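Local coordinates for Serine/threonine-protein kinase Tel1 (Chaetomium thermophilum, PDB 6SKY), which probably acts as a DNA damage sensor, a serine/threonine kinase that switches on checkpoint signalling by phosphorylating Ser-Gln and Thr-Gln sites, at residues L2839-W2850 with E2898-V2906. Numbering follows the deposited sequence.
Unlike the reference sequence in segment 2839-2850: L2847 (reference Phe). Residues 2848, 2849, 2850 of segment 2839-2850 come from a tag, linker or insertion.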
ATOM      1  N   LEU A2839     -28.248   6.445  -6.336  1.00 28.53           N
ATOM      2  CA  LEU A2839     -29.328   5.721  -5.678  1.00 28.53           C
ATOM      3  C   LEU A2839     -30.155   6.629  -4.778  1.00 28.53           C
ATOM      4  O   LEU A2839     -31.349   6.386  -4.585  1.00 28.53           O
ATOM      5  CB  LEU A2839     -28.774   4.550  -4.878  1.00 28.53           C
ATOM      6  CG  LEU A2839     -27.976   3.498  -5.640  1.00 28.53           C
ATOM      7  CD1 LEU A2839     -27.683   2.347  -4.731  1.00 28.53           C
ATOM      8  CD2 LEU A2839     -28.723   3.028  -6.854  1.00 28.53           C
ATOM      9  N   ASP A2840     -29.553   7.679  -4.226  1.00 34.04           N
ATOM     10  CA  ASP A2840     -30.320   8.638  -3.444  1.00 34.04           C
ATOM     11  C   ASP A2840     -31.282   9.415  -4.322  1.00 34.04           C
ATOM     12  O   ASP A2840     -32.431   9.642  -3.938  1.00 34.04           O
ATOM     13  CB  ASP A2840     -29.384   9.590  -2.711  1.00 34.04           C
ATOM     14  CG  ASP A2840     -28.840   8.997  -1.433  1.00 34.04           C
ATOM     15  OD1 ASP A2840     -29.353   7.944  -1.006  1.00 34.04           O
ATOM     16  OD2 ASP A2840     -27.901   9.581  -0.853  1.00 34.04           O
ATOM     17  N   SER A2841     -30.831   9.845  -5.499  1.00 32.55           N
ATOM     18  CA  SER A2841     -31.763  10.432  -6.452  1.00 32.55           C
ATOM     19  C   SER A2841     -32.887   9.469  -6.773  1.00 32.55           C
ATOM     20  O   SER A2841     -34.020   9.889  -7.015  1.00 32.55           O
ATOM     21  CB  SER A2841     -31.040  10.822  -7.731  1.00 32.55           C
ATOM     22  OG  SER A2841     -30.952   9.714  -8.604  1.00 32.55           O
ATOM     23  N   LEU A2842     -32.589   8.176  -6.798  1.00 35.24           N
ATOM     24  CA  LEU A2842     -33.640   7.179  -6.970  1.00 35.24           C
ATOM     25  C   LEU A2842     -34.572   7.116  -5.770  1.00 35.24           C
ATOM     26  O   LEU A2842     -35.728   6.712  -5.907  1.00 35.24           O
ATOM     27  CB  LEU A2842     -33.013   5.809  -7.207  1.00 35.24           C
ATOM     28  CG  LEU A2842     -33.866   4.801  -7.941  1.00 35.24           C
ATOM     29  CD1 LEU A2842     -34.274   5.448  -9.214  1.00 35.24           C
ATOM     30  CD2 LEU A2842     -33.064   3.571  -8.211  1.00 35.24           C
ATOM     31  N   ARG A2843     -34.085   7.480  -4.585  1.00 37.12           N
ATOM     32  CA  ARG A2843     -34.891   7.359  -3.375  1.00 37.12           C
ATOM     33  C   ARG A2843     -35.997   8.402  -3.300  1.00 37.12           C
ATOM     34  O   ARG A2843     -37.004   8.174  -2.625  1.00 37.12           O
ATOM     35  CB  ARG A2843     -33.995   7.467  -2.147  1.00 37.12           C
ATOM     36  CG  ARG A2843     -34.579   6.872  -0.899  1.00 37.12           C
ATOM     37  CD  ARG A2843     -34.031   7.562   0.333  1.00 37.12           C
ATOM     38  NE  ARG A2843     -32.590   7.413   0.477  1.00 37.12           N
ATOM     39  CZ  ARG A2843     -32.011   6.449   1.183  1.00 37.12           C
ATOM     40  NH1 ARG A2843     -30.691   6.385   1.268  1.00 37.12           N
ATOM     41  NH2 ARG A2843     -32.751   5.548   1.804  1.00 37.12           N
ATOM     42  N   HIS A2844     -35.832   9.539  -3.968  1.00 39.41           N
ATOM     43  CA  HIS A2844     -36.832  10.592  -4.013  1.00 39.41           C
ATOM     44  C   HIS A2844     -37.703  10.501  -5.251  1.00 39.41           C
ATOM     45  O   HIS A2844     -38.268  11.508  -5.683  1.00 39.41           O
ATOM     46  CB  HIS A2844     -36.157  11.957  -3.943  1.00 39.41           C
ATOM     47  CG  HIS A2844     -35.211  12.091  -2.796  1.00 39.41           C
ATOM     48  ND1 HIS A2844     -33.922  12.547  -2.945  1.00 39.41           N
ATOM     49  CD2 HIS A2844     -35.363  11.812  -1.483  1.00 39.41           C
ATOM     50  CE1 HIS A2844     -33.321  12.546  -1.770  1.00 39.41           C
ATOM     51  NE2 HIS A2844     -34.174  12.107  -0.867  1.00 39.41           N
ATOM     52  N   ASP A2845     -37.805   9.321  -5.840  1.00 41.50           N
ATOM     53  CA  ASP A2845     -38.686   9.070  -6.971  1.00 41.50           C
ATOM     54  C   ASP A2845     -39.928   8.378  -6.430  1.00 41.50           C
ATOM     55  O   ASP A2845     -39.862   7.233  -5.977  1.00 41.50           O
ATOM     56  CB  ASP A2845     -37.981   8.225  -8.024  1.00 41.50           C
ATOM     57  CG  ASP A2845     -38.659   8.285  -9.359  1.00 41.50           C
ATOM     58  OD1 ASP A2845     -39.688   8.975  -9.465  1.00 41.50           O
ATOM     59  OD2 ASP A2845     -38.163   7.651 -10.308  1.00 41.50           O
ATOM     60  N   THR A2846     -41.058   9.082  -6.468  1.00 42.67           N
ATOM     61  CA  THR A2846     -42.275   8.575  -5.848  1.00 42.67           C
ATOM     62  C   THR A2846     -42.778   7.309  -6.530  1.00 42.67           C
ATOM     63  O   THR A2846     -43.426   6.474  -5.890  1.00 42.67           O
ATOM     64  CB  THR A2846     -43.356   9.651  -5.890  1.00 42.67           C
ATOM     65  OG1 THR A2846     -42.766  10.929  -5.640  1.00 42.67           O
ATOM     66  CG2 THR A2846     -44.407   9.386  -4.841  1.00 42.67           C
ATOM     67  N   LEU A2847     -42.483   7.144  -7.812  1.00 41.52           N
ATOM     68  CA  LEU A2847     -43.112   6.131  -8.636  1.00 41.52           C
ATOM     69  C   LEU A2847     -42.267   4.885  -8.823  1.00 41.52           C
ATOM     70  O   LEU A2847     -42.694   3.974  -9.532  1.00 41.52           O
ATOM     71  CB  LEU A2847     -43.454   6.723 -10.002  1.00 41.52           C
ATOM     72  CG  LEU A2847     -44.489   7.843 -10.003  1.00 41.52           C
ATOM     73  CD1 LEU A2847     -44.557   8.500 -11.356  1.00 41.52           C
ATOM     74  CD2 LEU A2847     -45.826   7.270  -9.637  1.00 41.52           C
ATOM     75  N   TYR A2848     -41.087   4.818  -8.222  1.00 37.75           N
ATOM     76  CA  TYR A2848     -40.248   3.635  -8.328  1.00 37.75           C
ATOM     77  C   TYR A2848     -40.602   2.668  -7.209  1.00 37.75           C
ATOM     78  O   TYR A2848     -40.629   3.053  -6.040  1.00 37.75           O
ATOM     79  CB  TYR A2848     -38.767   4.007  -8.270  1.00 37.75           C
ATOM     80  CG  TYR A2848     -37.867   2.830  -8.523  1.00 37.75           C
ATOM     81  CD1 TYR A2848     -37.747   2.291  -9.787  1.00 37.75           C
ATOM     82  CD2 TYR A2848     -37.152   2.249  -7.500  1.00 37.75           C
ATOM     83  CE1 TYR A2848     -36.945   1.216 -10.019  1.00 37.75           C
ATOM     84  CE2 TYR A2848     -36.350   1.172  -7.724  1.00 37.75           C
ATOM     85  CZ  TYR A2848     -36.250   0.659  -8.982  1.00 37.75           C
ATOM     86  OH  TYR A2848     -35.443  -0.423  -9.207  1.00 37.75           O
ATOM     87  N   GLN A2849     -40.886   1.422  -7.568  1.00 40.50           N
ATOM     88  CA  GLN A2849     -41.266   0.403  -6.600  1.00 40.50           C
ATOM     89  C   GLN A2849     -40.037  -0.385  -6.175  1.00 40.50           C
ATOM     90  O   GLN A2849     -39.274  -0.856  -7.019  1.00 40.50           O
ATOM     91  CB  GLN A2849     -42.306  -0.551  -7.187  1.00 40.50           C
ATOM     92  CG  GLN A2849     -43.356   0.106  -8.049  1.00 40.50           C
ATOM     93  CD  GLN A2849     -44.309   0.971  -7.259  1.00 40.50           C
ATOM     94  OE1 GLN A2849     -44.886   1.919  -7.786  1.00 40.50           O
ATOM     95  NE2 GLN A2849     -44.489   0.643  -5.988  1.00 40.50           N
ATOM     96  N   TRP A2850     -39.858  -0.542  -4.871  1.00 38.75           N
ATOM     97  CA  TRP A2850     -38.696  -1.237  -4.342  1.00 38.75           C
ATOM     98  C   TRP A2850     -38.970  -2.692  -4.021  1.00 38.75           C
ATOM     99  O   TRP A2850     -38.094  -3.371  -3.486  1.00 38.75           O
ATOM    100  CB  TRP A2850     -38.178  -0.524  -3.103  1.00 38.75           C
ATOM    101  CG  TRP A2850     -37.574   0.768  -3.418  1.00 38.75           C
ATOM    102  CD1 TRP A2850     -38.207   1.956  -3.516  1.00 38.75           C
ATOM    103  CD2 TRP A2850     -36.201   1.017  -3.696  1.00 38.75           C
ATOM    104  NE1 TRP A2850     -37.316   2.941  -3.829  1.00 38.75           N
ATOM    105  CE2 TRP A2850     -36.072   2.386  -3.943  1.00 38.75           C
ATOM    106  CE3 TRP A2850     -35.067   0.213  -3.754  1.00 38.75           C
ATOM    107  CZ2 TRP A2850     -34.855   2.971  -4.244  1.00 38.75           C
ATOM    108  CZ3 TRP A2850     -33.868   0.795  -4.046  1.00 38.75           C
ATOM    109  CH2 TRP A2850     -33.767   2.155  -4.293  1.00 38.75           C
ATOM    110  N   GLU A2898     -37.740  -0.077   2.517  1.00 46.58           N
ATOM    111  CA  GLU A2898     -37.223  -0.908   1.434  1.00 46.58           C
ATOM    112  C   GLU A2898     -36.091  -0.216   0.690  1.00 46.58           C
ATOM    113  O   GLU A2898     -35.078  -0.844   0.360  1.00 46.58           O
ATOM    114  CB  GLU A2898     -38.352  -1.276   0.483  1.00 46.58           C
ATOM    115  CG  GLU A2898     -39.213  -2.403   0.991  1.00 46.58           C
ATOM    116  CD  GLU A2898     -40.484  -2.568   0.194  1.00 46.58           C
ATOM    117  OE1 GLU A2898     -40.986  -1.556  -0.337  1.00 46.58           O
ATOM    118  OE2 GLU A2898     -40.984  -3.708   0.095  1.00 46.58           O
ATOM    119  N   ALA A2899     -36.241   1.076   0.418  1.00 40.10           N
ATOM    120  CA  ALA A2899     -35.142   1.832  -0.162  1.00 40.10           C
ATOM    121  C   ALA A2899     -33.908   1.762   0.720  1.00 40.10           C
ATOM    122  O   ALA A2899     -32.793   1.581   0.224  1.00 40.10           O
ATOM    123  CB  ALA A2899     -35.560   3.279  -0.380  1.00 40.10           C
ATOM    124  N   ASP A2900     -34.087   1.887   2.034  1.00 43.44           N
ATOM    125  CA  ASP A2900     -32.946   1.885   2.940  1.00 43.44           C
ATOM    126  C   ASP A2900     -32.253   0.535   2.960  1.00 43.44           C
ATOM    127  O   ASP A2900     -31.022   0.470   2.917  1.00 43.44           O
ATOM    128  CB  ASP A2900     -33.392   2.269   4.343  1.00 43.44           C
ATOM    129  CG  ASP A2900     -34.031   3.623   4.390  1.00 43.44           C
ATOM    130  OD1 ASP A2900     -34.272   4.189   3.309  1.00 43.44           O
ATOM    131  OD2 ASP A2900     -34.293   4.124   5.501  1.00 43.44           O
ATOM    132  N   ARG A2901     -33.018  -0.552   3.027  1.00 40.91           N
ATOM    133  CA  ARG A2901     -32.414  -1.878   3.005  1.00 40.91           C
ATOM    134  C   ARG A2901     -31.653  -2.118   1.710  1.00 40.91           C
ATOM    135  O   ARG A2901     -30.517  -2.601   1.726  1.00 40.91           O
ATOM    136  CB  ARG A2901     -33.486  -2.943   3.193  1.00 40.91           C
ATOM    137  CG  ARG A2901     -34.117  -2.931   4.552  1.00 40.91           C
ATOM    138  CD  ARG A2901     -35.242  -3.931   4.622  1.00 40.91           C
ATOM    139  NE  ARG A2901     -35.926  -3.883   5.908  1.00 40.91           N
ATOM    140  CZ  ARG A2901     -37.056  -4.526   6.174  1.00 40.91           C
ATOM    141  NH1 ARG A2901     -37.613  -4.428   7.374  1.00 40.91           N
ATOM    142  NH2 ARG A2901     -37.634  -5.264   5.236  1.00 40.91           N
ATOM    143  N   ALA A2902     -32.264  -1.784   0.573  1.00 33.83           N
ATOM    144  CA  ALA A2902     -31.610  -2.011  -0.708  1.00 33.83           C
ATOM    145  C   ALA A2902     -30.337  -1.192  -0.837  1.00 33.83           C
ATOM    146  O   ALA A2902     -29.301  -1.706  -1.275  1.00 33.83           O
ATOM    147  CB  ALA A2902     -32.569  -1.690  -1.845  1.00 33.83           C
ATOM    148  N   ILE A2903     -30.387   0.084  -0.461  1.00 31.76           N
ATOM    149  CA  ILE A2903     -29.213   0.932  -0.607  1.00 31.76           C
ATOM    150  C   ILE A2903     -28.136   0.541   0.392  1.00 31.76           C
ATOM    151  O   ILE A2903     -26.944   0.695   0.120  1.00 31.76           O
ATOM    152  CB  ILE A2903     -29.628   2.405  -0.484  1.00 31.76           C
ATOM    153  CG1 ILE A2903     -30.608   2.751  -1.595  1.00 31.76           C
ATOM    154  CG2 ILE A2903     -28.440   3.313  -0.580  1.00 31.76           C
ATOM    155  CD1 ILE A2903     -31.087   4.157  -1.563  1.00 31.76           C
ATOM    156  N   GLU A2904     -28.520  -0.036   1.527  1.00 34.36           N
ATOM    157  CA  GLU A2904     -27.531  -0.511   2.486  1.00 34.36           C
ATOM    158  C   GLU A2904     -26.834  -1.767   1.986  1.00 34.36           C
ATOM    159  O   GLU A2904     -25.621  -1.925   2.163  1.00 34.36           O
ATOM    160  CB  GLU A2904     -28.215  -0.761   3.825  1.00 34.36           C
ATOM    161  CG  GLU A2904     -27.288  -1.085   4.961  1.00 34.36           C
ATOM    162  CD  GLU A2904     -28.042  -1.362   6.248  1.00 34.36           C
ATOM    163  OE1 GLU A2904     -29.291  -1.304   6.232  1.00 34.36           O
ATOM    164  OE2 GLU A2904     -27.388  -1.640   7.277  1.00 34.36           O
ATOM    165  N   VAL A2905     -27.582  -2.669   1.350  1.00 27.87           N
ATOM    166  CA  VAL A2905     -26.968  -3.832   0.716  1.00 27.87           C
ATOM    167  C   VAL A2905     -25.990  -3.395  -0.367  1.00 27.87           C
ATOM    168  O   VAL A2905     -24.862  -3.895  -0.451  1.00 27.87           O
ATOM    169  CB  VAL A2905     -28.049  -4.764   0.152  1.00 27.87           C
ATOM    170  CG1 VAL A2905     -27.419  -5.858  -0.641  1.00 27.87           C
ATOM    171  CG2 VAL A2905     -28.856  -5.348   1.268  1.00 27.87           C
ATOM    172  N   VAL A2906     -26.406  -2.456  -1.214  1.00 25.37           N
ATOM    173  CA  VAL A2906     -25.506  -1.943  -2.244  1.00 25.37           C
ATOM    174  C   VAL A2906     -24.266  -1.330  -1.614  1.00 25.37           C
ATOM    175  O   VAL A2906     -23.151  -1.497  -2.114  1.00 25.37           O
ATOM    176  CB  VAL A2906     -26.233  -0.930  -3.142  1.00 25.37           C
ATOM    177  CG1 VAL A2906     -25.246  -0.208  -4.016  1.00 25.37           C
ATOM    178  CG2 VAL A2906     -27.256  -1.622  -3.986  1.00 25.37           C
TER
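W2850 turns CG away from its own carbonyl carbon (chi1 -70°), and this lays the indole against the start of helix 2898-2906; R2843 reaches the same helix through a chain bent at chi3 (-62°), which brings its guanidinium between D2840 and D2900. W2850, an inserted residue, buries more surface in this contact than any other residue. A2899 sits over one face of the indole, its CA 3.9 Å from the centroid of the six-membered ring in a CH-pi contact, while CD2 of Y2848, also inserted, lies over the opposite face, toward the rim. The far end of the ring meets the next turn, with W2850 CZ3 3.6 Å from A2902 CB and W2850 CH2 touching I2903 CG1 obliquely. With an alanine at W2850's place, A2899 and A2902 would probably lose their aromatic partner and a gap open between Y2848 and the helix.

The polar side is a salt-bridge network. R2843 NH2 meets D2900 OD1 at 2.5 Å, at the edge of the guanidinium and in its plane, with the carboxylate turned 76° from that plane. R2843 NH1 donates to the syn side of D2840 OD1 at 3.1 Å; the two acids probably share the arginine's charge and limit its rotation. I2903 CD1 lies over the centre of one guanidinium face, 3.6 Å from NH1 of R2843. Farther along, L2839 CD1 and V2906 CG1 meet tip to tip at 3.6 Å.

Helix 2839-2843, in the PI3/PI4-kinase-type region but away from the nucleotide site, runs nearly antiparallel to helix 2898-2906; the axes of these short segments come within 10.8 Å at their closest. F2784 meets W2850 and L2839 from a loop, helix 2616-2632 backs L2842 and Y2848, and helix 2394-2404 of the FAT region receives S2841 and H2844.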